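PDB 6TO1: minor fimbrium subunit Mfa5, which serves as an accessory tip subunit of the minor fimbriae, pili that mediate biofilm formation and adhesion to host cells and other oral bacteria. Local coordinates for residues 113-118 with 413-418; 452-457 with 463-468; 506-511 with 515-520. All coordinates share one frame; numbering follows the deposited sequence.

Interaction 1: residues 113-118 with 413-418; sequences VTLKIT and VTDFVA
The carboxylate of D415 is the flat group here, and both methyls of L115 approach from one side of its plane, CD2 above the group at 4.0 Å from D415 OD2 and CD1 displaced beyond OD2 at 3.7 Å from it. The setting is a beta sandwich: strand 110-119 belongs to one antiparallel sheet and strand 408-417 to the other, and the two segments face each other across the core at 158°, their axes 10.3 Å apart. No hydrogen bond joins them, so the contact is made by side chains alone. V413 splits its branches between two partners: CG1, anti to the backbone N (chi1 173°), reaches L115 CD2 at 3.8 Å, while CG2 is turned to the tip of I117, whose side chain runs past it in the opposite sense. L115 thus sits between the valine and the acid, two residues apart on the same side of their strand. The polar end of D415 is buried, and OD2 is satisfied by the hydroxyl of Y469 on strand 463-473, the neighbour of 110-119. D415 also touches K94 and N501; an acid in contact with both a lysine and an asparagine in a sandwich core is consistent with the intramolecular isopeptide for which this protein is known. At the other end of the contact, I117 CD1 comes to 4.0 Å from V413 CG2.

Interaction 2: residues 452-457 with 463-468; sequences LTWTTG and SEATIT
Next to the packing of W454 on I467, T456 OG1 donates to G457 O at 2.9 Å, in the carbonyl plane on a lone pair. That bond ties down the threonine whose CG2 covers one face of the indole, 3.8 Å above its plane. The opposite face takes I467 CG2, so the ring is sandwiched between two methyls in the core of a beta sandwich. Strand 451-455 lies in one sheet and strand 463-473 in the other, at 153° to each other with no hydrogen bond between the segments. W454 carries most of the contact: with CG anti to its own N (chi1 174°), the ring extends from its strand to the facing one. There its rim meets backbone as well as side chains, the carbonyl carbon of A465 lying at the edge in the ring plane, and A465 CB standing 4.0 Å from W454 CZ2. The indole N-H is not left without a partner in the core; NE1 is hydrogen-bonded to N440 O. On the facing strand I467 CG1 lies between N and the carbonyl carbon (chi1 65°), touching the CE3 side of the ring. I467 CG2 makes the CH-pi contact, 3.4 Å from the centroid of the W454 six-membered ring and 14° off its normal.

Interaction 3: residues 506-511 with 515-520; sequences LTYTNS and SNQQLI
Q517 lays its CB over one face of the Y508 ring, 3.6 Å from the centroid and 17° off the normal, so this CH-pi contact is made by the root of the side chain and not by its amide. Beyond CB the glutamine bends (chi2 -61°) and turns its amide almost perpendicular to the ring, where NE2 reaches back to S515 O at 3.1 Å; that oxygen lies in the amide plane, but the donor stands above the carbonyl plane. OE1 accepts from a water that in turn accepts from N510 ND2, which also bonds E514. L519 CD1 meets Y508 CE2 at 4.0 Å, on the side of the sheet that carries L506, Y508 and Q517, where Y508, L506 and L519 also pack on V90 or V92 of strand 90-98. On the opposite side of the sheet T507 lies alongside Q518, and N516 in the turn runs the same way beside it. Q518 NE2 bonds N516 OD1 at 3.0 Å, while its OE1 goes to K505. Two pairs of backbone bonds, L506 with L519 and Y508 with Q517, flank the non-hydrogen-bonded pair T507 and Q518; L506 N to L519 O is 2.8 Å. Near the turn T509 OG1 rests 3.5 Å from S515 CB, and a second water links that hydroxyl to N516 N. N516, with positive phi (62°), and Q517 both face Y508, which makes this a beta hairpin with a G1 bulge, its strand 517-520 outermost in the sheet.

How the interactions relate
Interactions 1 and 2 both span the two sheets of the sandwich and lie about 8 Å apart between centres. Their strands are neighbours in both sheets: D415 O and L452 N, 2.8 Å apart, join neighbours in one sheet, and T114 OG1 and T468 OG1, at 2.6 Å, neighbours in the other. Interaction 3 instead lies within one sheet, at its edge. It meets interaction 1 in the core, where V413 CG2 is 3.6 Å from L506 CD1, but does not touch interaction 2, whose nearest atoms are about 5 Å away. The magnesium and calcium ligands lie in the long chain portion between 113-118 and 413-418, which includes the von Willebrand factor type A domain.

Interaction 1: residues 113-118 with 413-418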
ATOM      1  N   VAL A 113      15.921  19.266  -7.971  1.00 23.03           N
ATOM      2  CA  VAL A 113      14.872  18.487  -8.619  1.00 20.51           C
ATOM      3  C   VAL A 113      14.564  17.288  -7.735  1.00 21.53           C
ATOM      4  O   VAL A 113      15.461  16.511  -7.401  1.00 19.04           O
ATOM      5  CB  VAL A 113      15.306  18.042 -10.025  1.00 23.34           C
ATOM      6  CG1 VAL A 113      14.265  17.117 -10.643  1.00 21.51           C
ATOM      7  CG2 VAL A 113      15.553  19.266 -10.915  1.00 22.60           C
ATOM      8  N   THR A 114      13.305  17.122  -7.376  1.00 21.14           N
ATOM      9  CA  THR A 114      12.888  15.996  -6.551  1.00 19.02           C
ATOM     10  C   THR A 114      11.931  15.146  -7.373  1.00 20.94           C
ATOM     11  O   THR A 114      11.043  15.693  -8.023  1.00 19.30           O
ATOM     12  CB  THR A 114      12.188  16.450  -5.277  1.00 20.85           C
ATOM     13  OG1 THR A 114      13.129  17.051  -4.383  1.00 24.43           O
ATOM     14  CG2 THR A 114      11.545  15.221  -4.568  1.00 20.58           C
ATOM     15  N   LEU A 115      12.146  13.829  -7.370  1.00 21.87           N
ATOM     16  CA  LEU A 115      11.191  12.844  -7.866  1.00 18.26           C
ATOM     17  C   LEU A 115      10.660  12.087  -6.659  1.00 19.73           C
ATOM     18  O   LEU A 115      11.444  11.644  -5.807  1.00 18.20           O
ATOM     19  CB  LEU A 115      11.839  11.876  -8.852  1.00 19.94           C
ATOM     20  CG  LEU A 115      12.087  12.460 -10.246  1.00 22.39           C
ATOM     21  CD1 LEU A 115      13.374  13.299 -10.148  1.00 24.01           C
ATOM     22  CD2 LEU A 115      12.184  11.371 -11.268  1.00 26.28           C
ATOM     23  N   LYS A 116       9.340  11.959  -6.579  1.00 21.19           N
ATOM     24  CA  LYS A 116       8.687  11.459  -5.377  1.00 22.31           C
ATOM     25  C   LYS A 116       7.646  10.414  -5.754  1.00 19.94           C
ATOM     26  O   LYS A 116       6.868  10.605  -6.698  1.00 19.55           O
ATOM     27  CB  LYS A 116       8.025  12.596  -4.624  1.00 20.79           C
ATOM     28  CG  LYS A 116       7.311  12.193  -3.342  1.00 27.52           C
ATOM     29  CD  LYS A 116       6.437  13.339  -2.823  1.00 31.40           C
ATOM     30  CE  LYS A 116       7.236  14.424  -2.133  1.00 48.78           C
ATOM     31  NZ  LYS A 116       6.370  15.568  -1.703  1.00 54.62           N
ATOM     32  N   ILE A 117       7.656   9.318  -5.007  1.00 22.17           N
ATOM     33  CA  ILE A 117       6.707   8.224  -5.144  1.00 20.21           C
ATOM     34  C   ILE A 117       5.948   8.149  -3.828  1.00 17.13           C
ATOM     35  O   ILE A 117       6.565   8.041  -2.763  1.00 23.27           O
ATOM     36  CB  ILE A 117       7.417   6.888  -5.432  1.00 20.84           C
ATOM     37  CG1 ILE A 117       8.297   6.980  -6.672  1.00 21.51           C
ATOM     38  CG2 ILE A 117       6.360   5.783  -5.596  1.00 22.51           C
ATOM     39  CD1 ILE A 117       9.293   5.777  -6.786  1.00 22.46           C
ATOM     40  N   THR A 118       4.620   8.173  -3.901  1.00 18.70           N
ATOM     41  CA  THR A 118       3.777   8.117  -2.720  1.00 20.11           C
ATOM     42  C   THR A 118       2.854   6.907  -2.815  1.00 16.53           C
ATOM     43  O   THR A 118       2.223   6.670  -3.856  1.00 21.09           O
ATOM     44  CB  THR A 118       2.941   9.390  -2.561  1.00 25.58           C
ATOM     45  OG1 THR A 118       3.810  10.515  -2.447  1.00 27.95           O
ATOM     46  CG2 THR A 118       2.109   9.315  -1.290  1.00 29.88           C
ATOM     47  N   VAL A 413      12.884   3.830 -11.569  1.00 20.64           N
ATOM     48  CA  VAL A 413      12.644   5.138 -12.154  1.00 20.21           C
ATOM     49  C   VAL A 413      13.787   5.438 -13.108  1.00 24.25           C
ATOM     50  O   VAL A 413      14.952   5.402 -12.708  1.00 23.00           O
ATOM     51  CB  VAL A 413      12.556   6.214 -11.072  1.00 20.21           C
ATOM     52  CG1 VAL A 413      12.483   7.616 -11.708  1.00 23.49           C
ATOM     53  CG2 VAL A 413      11.350   5.970 -10.161  1.00 21.94           C
ATOM     54  N   THR A 414      13.453   5.733 -14.355  1.00 20.67           N
ATOM     55  CA  THR A 414      14.406   6.221 -15.344  1.00 21.27           C
ATOM     56  C   THR A 414      14.115   7.706 -15.539  1.00 20.72           C
ATOM     57  O   THR A 414      12.956   8.098 -15.731  1.00 23.67           O
ATOM     58  CB  THR A 414      14.287   5.460 -16.660  1.00 21.76           C
ATOM     59  OG1 THR A 414      12.932   5.561 -17.124  1.00 32.31           O
ATOM     60  CG2 THR A 414      14.682   4.000 -16.468  1.00 25.71           C
ATOM     61  N   ASP A 415      15.176   8.525 -15.539  1.00 21.76           N
ATOM     62  CA  ASP A 415      15.056   9.979 -15.555  1.00 19.57           C
ATOM     63  C   ASP A 415      16.171  10.502 -16.451  1.00 18.35           C
ATOM     64  O   ASP A 415      17.343  10.398 -16.093  1.00 21.15           O
ATOM     65  CB  ASP A 415      15.166  10.516 -14.132  1.00 17.91           C
ATOM     66  CG  ASP A 415      15.195  12.033 -14.053  1.00 20.31           C
ATOM     67  OD1 ASP A 415      14.752  12.727 -14.979  1.00 22.50           O
ATOM     68  OD2 ASP A 415      15.645  12.523 -12.998  1.00 22.91           O
ATOM     69  N   PHE A 416      15.799  10.980 -17.631  1.00 18.24           N
ATOM     70  CA  PHE A 416      16.733  11.512 -18.620  1.00 19.90           C
ATOM     71  C   PHE A 416      16.779  13.019 -18.420  1.00 21.94           C
ATOM     72  O   PHE A 416      15.788  13.715 -18.663  1.00 23.58           O
ATOM     73  CB  PHE A 416      16.288  11.163 -20.038  1.00 23.79           C
ATOM     74  CG  PHE A 416      16.451   9.700 -20.405  1.00 22.59           C
ATOM     75  CD1 PHE A 416      17.642   9.221 -20.915  1.00 29.77           C
ATOM     76  CD2 PHE A 416      15.391   8.818 -20.249  1.00 30.22           C
ATOM     77  CE1 PHE A 416      17.777   7.884 -21.264  1.00 31.24           C
ATOM     78  CE2 PHE A 416      15.525   7.490 -20.588  1.00 29.11           C
ATOM     79  CZ  PHE A 416      16.705   7.029 -21.111  1.00 31.70           C
ATOM     80  N   VAL A 417      17.925  13.529 -17.980  1.00 21.50           N
ATOM     81  CA  VAL A 417      18.078  14.969 -17.805  1.00 20.14           C
ATOM     82  C   VAL A 417      18.137  15.657 -19.160  1.00 21.73           C
ATOM     83  O   VAL A 417      18.737  15.152 -20.115  1.00 23.60           O
ATOM     84  CB  VAL A 417      19.324  15.273 -16.951  1.00 21.73           C
ATOM     85  CG1 VAL A 417      19.492  16.750 -16.781  1.00 22.50           C
ATOM     86  CG2 VAL A 417      19.187  14.578 -15.595  1.00 25.45           C
ATOM     87  N   ALA A 418      17.480  16.805 -19.252  1.00 20.34           N
ATOM     88  CA  ALA A 418      17.241  17.445 -20.529  1.00 17.31           C
ATOM     89  C   ALA A 418      18.466  18.226 -21.007  1.00 23.36           C
ATOM     90  O   ALA A 418      19.360  18.570 -20.217  1.00 20.31           O
ATOM     91  CB  ALA A 418      16.055  18.402 -20.439  1.00 18.05           C
TER

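Interaction 2: residues 452-457 with 463-468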
ATOM      1  N   LEU A 452      19.542   8.974 -15.198  1.00 24.28           N
ATOM      2  CA  LEU A 452      19.535   8.468 -13.833  1.00 21.07           C
ATOM      3  C   LEU A 452      18.603   7.261 -13.806  1.00 24.03           C
ATOM      4  O   LEU A 452      17.500   7.316 -14.361  1.00 23.71           O
ATOM      5  CB  LEU A 452      19.067   9.533 -12.842  1.00 23.19           C
ATOM      6  CG  LEU A 452      20.018  10.712 -12.633  1.00 26.27           C
ATOM      7  CD1 LEU A 452      19.241  11.890 -12.038  1.00 28.21           C
ATOM      8  CD2 LEU A 452      21.180  10.318 -11.754  1.00 26.13           C
ATOM      9  N   THR A 453      19.076   6.155 -13.233  1.00 22.22           N
ATOM     10  CA  THR A 453      18.248   4.980 -13.012  1.00 26.02           C
ATOM     11  C   THR A 453      18.214   4.707 -11.520  1.00 24.73           C
ATOM     12  O   THR A 453      19.245   4.410 -10.901  1.00 25.36           O
ATOM     13  CB  THR A 453      18.764   3.774 -13.792  1.00 26.19           C
ATOM     14  OG1 THR A 453      18.834   4.110 -15.186  1.00 27.05           O
ATOM     15  CG2 THR A 453      17.812   2.585 -13.638  1.00 27.70           C
ATOM     16  N   TRP A 454      17.029   4.826 -10.949  1.00 22.45           N
ATOM     17  CA  TRP A 454      16.805   4.708  -9.520  1.00 17.12           C
ATOM     18  C   TRP A 454      16.097   3.380  -9.265  1.00 22.83           C
ATOM     19  O   TRP A 454      14.973   3.181  -9.718  1.00 20.70           O
ATOM     20  CB  TRP A 454      15.955   5.875  -9.027  1.00 24.07           C
ATOM     21  CG  TRP A 454      15.517   5.806  -7.595  1.00 20.87           C
ATOM     22  CD1 TRP A 454      16.077   5.081  -6.575  1.00 21.35           C
ATOM     23  CD2 TRP A 454      14.426   6.527  -7.025  1.00 18.16           C
ATOM     24  NE1 TRP A 454      15.389   5.314  -5.405  1.00 20.82           N
ATOM     25  CE2 TRP A 454      14.363   6.185  -5.659  1.00 23.26           C
ATOM     26  CE3 TRP A 454      13.480   7.418  -7.550  1.00 21.71           C
ATOM     27  CZ2 TRP A 454      13.399   6.717  -4.802  1.00 23.47           C
ATOM     28  CZ3 TRP A 454      12.537   7.962  -6.703  1.00 20.22           C
ATOM     29  CH2 TRP A 454      12.496   7.599  -5.339  1.00 18.29           C
ATOM     30  N   THR A 455      16.765   2.487  -8.550  1.00 23.97           N
ATOM     31  CA  THR A 455      16.190   1.211  -8.133  1.00 23.59           C
ATOM     32  C   THR A 455      15.612   1.430  -6.744  1.00 19.58           C
ATOM     33  O   THR A 455      16.352   1.677  -5.786  1.00 23.63           O
ATOM     34  CB  THR A 455      17.259   0.117  -8.130  1.00 27.31           C
ATOM     35  OG1 THR A 455      17.715  -0.082  -9.472  1.00 26.47           O
ATOM     36  CG2 THR A 455      16.683  -1.190  -7.592  1.00 25.62           C
ATOM     37  N   THR A 456      14.282   1.352  -6.622  1.00 21.17           N
ATOM     38  CA  THR A 456      13.688   1.827  -5.383  1.00 20.93           C
ATOM     39  C   THR A 456      13.742   0.801  -4.263  1.00 21.78           C
ATOM     40  O   THR A 456      13.746   1.187  -3.092  1.00 22.57           O
ATOM     41  CB  THR A 456      12.214   2.232  -5.601  1.00 24.68           C
ATOM     42  OG1 THR A 456      11.440   1.073  -5.942  1.00 22.08           O
ATOM     43  CG2 THR A 456      12.109   3.248  -6.678  1.00 21.18           C
ATOM     44  N   GLY A 457      13.747  -0.481  -4.590  1.00 24.77           N
ATOM     45  CA  GLY A 457      13.511  -1.511  -3.605  1.00 26.30           C
ATOM     46  C   GLY A 457      12.024  -1.518  -3.246  1.00 22.98           C
ATOM     47  O   GLY A 457      11.190  -0.874  -3.873  1.00 22.33           O
ATOM     48  N   SER A 463       3.442   5.665   2.571  1.00 21.68           N
ATOM     49  CA  SER A 463       4.834   6.096   2.655  1.00 21.47           C
ATOM     50  C   SER A 463       5.182   6.953   1.451  1.00 24.48           C
ATOM     51  O   SER A 463       4.416   7.067   0.492  1.00 22.33           O
ATOM     52  CB  SER A 463       5.800   4.900   2.703  1.00 28.14           C
ATOM     53  OG  SER A 463       5.641   4.150   3.893  1.00 30.21           O
ATOM     54  N   GLU A 464       6.365   7.571   1.495  0.52 24.82           N
ATOM     55  CA  GLU A 464       6.876   8.293   0.337  0.52 26.28           C
ATOM     56  C   GLU A 464       8.365   8.016   0.195  0.52 24.37           C
ATOM     57  O   GLU A 464       9.080   7.902   1.195  0.52 24.36           O
ATOM     58  CB  GLU A 464       6.622   9.808   0.436  0.52 31.06           C
ATOM     59  CG  GLU A 464       7.441  10.553   1.470  0.52 31.11           C
ATOM     60  CD  GLU A 464       7.607  12.040   1.136  0.52 33.66           C
ATOM     61  OE1 GLU A 464       8.754  12.555   1.178  0.52 33.37           O
ATOM     62  OE2 GLU A 464       6.591  12.693   0.826  0.52 33.48           O
ATOM     63  N   ALA A 465       8.814   7.905  -1.053  1.00 22.52           N
ATOM     64  CA  ALA A 465      10.217   7.723  -1.399  1.00 20.98           C
ATOM     65  C   ALA A 465      10.637   8.875  -2.313  1.00 20.85           C
ATOM     66  O   ALA A 465       9.858   9.323  -3.166  1.00 21.39           O
ATOM     67  CB  ALA A 465      10.442   6.370  -2.074  1.00 25.54           C
ATOM     68  N   THR A 466      11.844   9.391  -2.102  1.00 21.84           N
ATOM     69  CA  THR A 466      12.281  10.542  -2.885  1.00 19.00           C
ATOM     70  C   THR A 466      13.757  10.436  -3.228  1.00 20.56           C
ATOM     71  O   THR A 466      14.541   9.801  -2.520  1.00 21.98           O
ATOM     72  CB  THR A 466      12.070  11.875  -2.142  1.00 23.48           C
ATOM     73  OG1 THR A 466      12.785  11.831  -0.892  1.00 27.85           O
ATOM     74  CG2 THR A 466      10.635  12.144  -1.912  1.00 26.89           C
ATOM     75  N   ILE A 467      14.103  11.005  -4.381  1.00 21.88           N
ATOM     76  CA  ILE A 467      15.472  11.361  -4.700  1.00 21.62           C
ATOM     77  C   ILE A 467      15.454  12.848  -5.016  1.00 22.65           C
ATOM     78  O   ILE A 467      14.476  13.381  -5.560  1.00 20.33           O
ATOM     79  CB  ILE A 467      16.090  10.579  -5.873  1.00 27.97           C
ATOM     80  CG1 ILE A 467      15.379  10.876  -7.182  1.00 27.46           C
ATOM     81  CG2 ILE A 467      16.112   9.074  -5.571  1.00 26.94           C
ATOM     82  CD1 ILE A 467      16.068  10.225  -8.358  1.00 35.00           C
ATOM     83  N   THR A 468      16.553  13.521  -4.665  1.00 24.14           N
ATOM     84  CA  THR A 468      16.715  14.936  -4.951  1.00 24.61           C
ATOM     85  C   THR A 468      18.157  15.149  -5.402  1.00 21.43           C
ATOM     86  O   THR A 468      19.085  14.627  -4.780  1.00 22.44           O
ATOM     87  CB  THR A 468      16.423  15.802  -3.730  1.00 27.25           C
ATOM     88  OG1 THR A 468      15.072  15.606  -3.308  1.00 26.38           O
ATOM     89  CG2 THR A 468      16.640  17.278  -4.051  1.00 26.91           C
TER

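Interaction 3: residues 506-511 with 515-520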
ATOM      1  N   LEU A 506       8.256   5.781 -13.849  1.00 20.86           N
ATOM      2  CA  LEU A 506       8.363   4.709 -12.876  1.00 21.18           C
ATOM      3  C   LEU A 506       7.770   3.452 -13.503  1.00 23.03           C
ATOM      4  O   LEU A 506       6.639   3.480 -13.994  1.00 23.05           O
ATOM      5  CB  LEU A 506       7.635   5.060 -11.575  1.00 19.40           C
ATOM      6  CG  LEU A 506       7.443   3.903 -10.594  1.00 20.64           C
ATOM      7  CD1 LEU A 506       8.777   3.466 -10.008  1.00 18.78           C
ATOM      8  CD2 LEU A 506       6.493   4.276  -9.481  1.00 22.20           C
ATOM      9  N   THR A 507       8.544   2.365 -13.505  1.00 24.51           N
ATOM     10  CA  THR A 507       8.043   1.033 -13.825  1.00 23.83           C
ATOM     11  C   THR A 507       8.114   0.210 -12.551  1.00 20.55           C
ATOM     12  O   THR A 507       9.151   0.185 -11.883  1.00 19.92           O
ATOM     13  CB  THR A 507       8.858   0.385 -14.944  1.00 29.48           C
ATOM     14  OG1 THR A 507       8.939   1.293 -16.051  1.00 27.67           O
ATOM     15  CG2 THR A 507       8.210  -0.901 -15.431  1.00 29.77           C
ATOM     16  N   TYR A 508       7.009  -0.434 -12.182  1.00 22.38           N
ATOM     17  CA  TYR A 508       7.014  -1.050 -10.860  1.00 19.93           C
ATOM     18  C   TYR A 508       6.132  -2.289 -10.796  1.00 20.48           C
ATOM     19  O   TYR A 508       5.275  -2.530 -11.648  1.00 21.28           O
ATOM     20  CB  TYR A 508       6.596  -0.024  -9.778  1.00 20.10           C
ATOM     21  CG  TYR A 508       5.133   0.405  -9.799  1.00 22.04           C
ATOM     22  CD1 TYR A 508       4.221  -0.149  -8.911  1.00 19.57           C
ATOM     23  CD2 TYR A 508       4.666   1.371 -10.690  1.00 22.91           C
ATOM     24  CE1 TYR A 508       2.880   0.216  -8.924  1.00 23.43           C
ATOM     25  CE2 TYR A 508       3.331   1.758 -10.693  1.00 20.80           C
ATOM     26  CZ  TYR A 508       2.440   1.155  -9.808  1.00 25.16           C
ATOM     27  OH  TYR A 508       1.110   1.477  -9.760  1.00 23.49           O
ATOM     28  N   THR A 509       6.382  -3.064  -9.752  1.00 20.48           N
ATOM     29  CA  THR A 509       5.562  -4.218  -9.390  1.00 20.91           C
ATOM     30  C   THR A 509       4.679  -3.817  -8.214  1.00 19.12           C
ATOM     31  O   THR A 509       5.185  -3.339  -7.182  1.00 22.86           O
ATOM     32  CB  THR A 509       6.439  -5.417  -9.047  1.00 21.52           C
ATOM     33  OG1 THR A 509       7.215  -5.738 -10.198  1.00 22.77           O
ATOM     34  CG2 THR A 509       5.545  -6.607  -8.664  1.00 24.35           C
ATOM     35  N   ASN A 510       3.361  -3.967  -8.387  1.00 20.50           N
ATOM     36  CA  ASN A 510       2.417  -3.407  -7.436  1.00 19.59           C
ATOM     37  C   ASN A 510       2.266  -4.340  -6.230  1.00 19.04           C
ATOM     38  O   ASN A 510       2.951  -5.355  -6.104  1.00 20.82           O
ATOM     39  CB  ASN A 510       1.094  -3.088  -8.130  1.00 22.37           C
ATOM     40  CG  ASN A 510       0.290  -4.319  -8.514  1.00 23.55           C
ATOM     41  OD1 ASN A 510       0.553  -5.430  -8.053  1.00 23.09           O
ATOM     42  ND2 ASN A 510      -0.724  -4.109  -9.338  1.00 20.19           N
ATOM     43  N   SER A 511       1.387  -3.960  -5.311  1.00 20.33           N
ATOM     44  CA  SER A 511       1.285  -4.627  -4.018  1.00 20.19           C
ATOM     45  C   SER A 511       0.787  -6.057  -4.120  1.00 19.09           C
ATOM     46  O   SER A 511       0.911  -6.802  -3.133  1.00 22.70           O
ATOM     47  CB  SER A 511       0.357  -3.829  -3.104  1.00 21.30           C
ATOM     48  OG  SER A 511      -0.972  -3.786  -3.623  1.00 22.75           O
ATOM     49  N   SER A 515       3.699  -6.998 -12.300  1.00 22.99           N
ATOM     50  CA  SER A 515       4.864  -6.253 -12.777  1.00 24.48           C
ATOM     51  C   SER A 515       4.516  -5.361 -13.976  1.00 22.18           C
ATOM     52  O   SER A 515       3.402  -5.378 -14.508  1.00 23.70           O
ATOM     53  CB  SER A 515       6.001  -7.234 -13.125  1.00 24.49           C
ATOM     54  OG  SER A 515       5.685  -7.990 -14.293  1.00 29.29           O
ATOM     55  N   ASN A 516       5.485  -4.529 -14.357  1.00 28.43           N
ATOM     56  CA  ASN A 516       5.397  -3.639 -15.517  1.00 25.38           C
ATOM     57  C   ASN A 516       4.275  -2.606 -15.414  1.00 24.42           C
ATOM     58  O   ASN A 516       3.724  -2.188 -16.431  1.00 30.22           O
ATOM     59  CB  ASN A 516       5.228  -4.434 -16.814  1.00 32.76           C
ATOM     60  CG  ASN A 516       5.566  -3.614 -18.052  1.00 44.25           C
ATOM     61  OD1 ASN A 516       6.470  -2.786 -18.034  1.00 44.78           O
ATOM     62  ND2 ASN A 516       4.833  -3.845 -19.129  1.00 44.22           N
ATOM     63  N   GLN A 517       3.899  -2.207 -14.205  1.00 24.67           N
ATOM     64  CA  GLN A 517       3.002  -1.072 -14.023  1.00 19.23           C
ATOM     65  C   GLN A 517       3.800   0.211 -14.271  1.00 22.24           C
ATOM     66  O   GLN A 517       4.952   0.313 -13.867  1.00 24.02           O
ATOM     67  CB  GLN A 517       2.422  -1.065 -12.616  1.00 23.02           C
ATOM     68  CG  GLN A 517       1.785  -2.391 -12.226  1.00 22.40           C
ATOM     69  CD  GLN A 517       0.627  -2.765 -13.121  1.00 25.90           C
ATOM     70  OE1 GLN A 517      -0.419  -2.133 -13.070  1.00 26.56           O
ATOM     71  NE2 GLN A 517       0.811  -3.785 -13.946  1.00 28.88           N
ATOM     72  N   GLN A 518       3.182   1.207 -14.892  1.00 21.57           N
ATOM     73  CA  GLN A 518       3.978   2.346 -15.342  1.00 18.80           C
ATOM     74  C   GLN A 518       3.272   3.657 -15.066  1.00 21.19           C
ATOM     75  O   GLN A 518       2.069   3.772 -15.281  1.00 22.25           O
ATOM     76  CB  GLN A 518       4.272   2.224 -16.846  1.00 26.18           C
ATOM     77  CG  GLN A 518       5.279   1.129 -17.171  1.00 29.98           C
ATOM     78  CD  GLN A 518       5.650   1.097 -18.644  1.00 55.95           C
ATOM     79  OE1 GLN A 518       5.583   2.117 -19.327  1.00 55.26           O
ATOM     80  NE2 GLN A 518       6.051  -0.075 -19.139  1.00 52.90           N
ATOM     81  N   LEU A 519       4.027   4.626 -14.567  1.00 21.62           N
ATOM     82  CA  LEU A 519       3.529   5.953 -14.266  1.00 19.96           C
ATOM     83  C   LEU A 519       4.560   6.958 -14.762  1.00 23.41           C
ATOM     84  O   LEU A 519       5.762   6.770 -14.574  1.00 22.50           O
ATOM     85  CB  LEU A 519       3.291   6.157 -12.782  1.00 20.41           C
ATOM     86  CG  LEU A 519       2.081   5.454 -12.142  1.00 22.09           C
ATOM     87  CD1 LEU A 519       2.192   5.626 -10.650  1.00 22.25           C
ATOM     88  CD2 LEU A 519       0.806   6.038 -12.675  1.00 24.47           C
ATOM     89  N   ILE A 520       4.092   8.010 -15.410  1.00 23.00           N
ATOM     90  CA  ILE A 520       4.974   9.018 -15.999  1.00 18.40           C
ATOM     91  C   ILE A 520       4.991  10.231 -15.083  1.00 20.19           C
ATOM     92  O   ILE A 520       3.936  10.717 -14.646  1.00 23.04           O
ATOM     93  CB  ILE A 520       4.533   9.380 -17.424  1.00 24.61           C
ATOM     94  CG1 ILE A 520       4.711   8.157 -18.335  1.00 28.30           C
ATOM     95  CG2 ILE A 520       5.363  10.564 -17.968  1.00 29.43           C
ATOM     96  CD1 ILE A 520       4.316   8.400 -19.761  1.00 49.71           C
TER
HETATM   97  O   HOH W   1       8.201  -4.263 -12.625  1.00 37.92           O
HETATM   98  O   HOH W   2      -1.109  -1.310 -10.199  1.00 26.38           O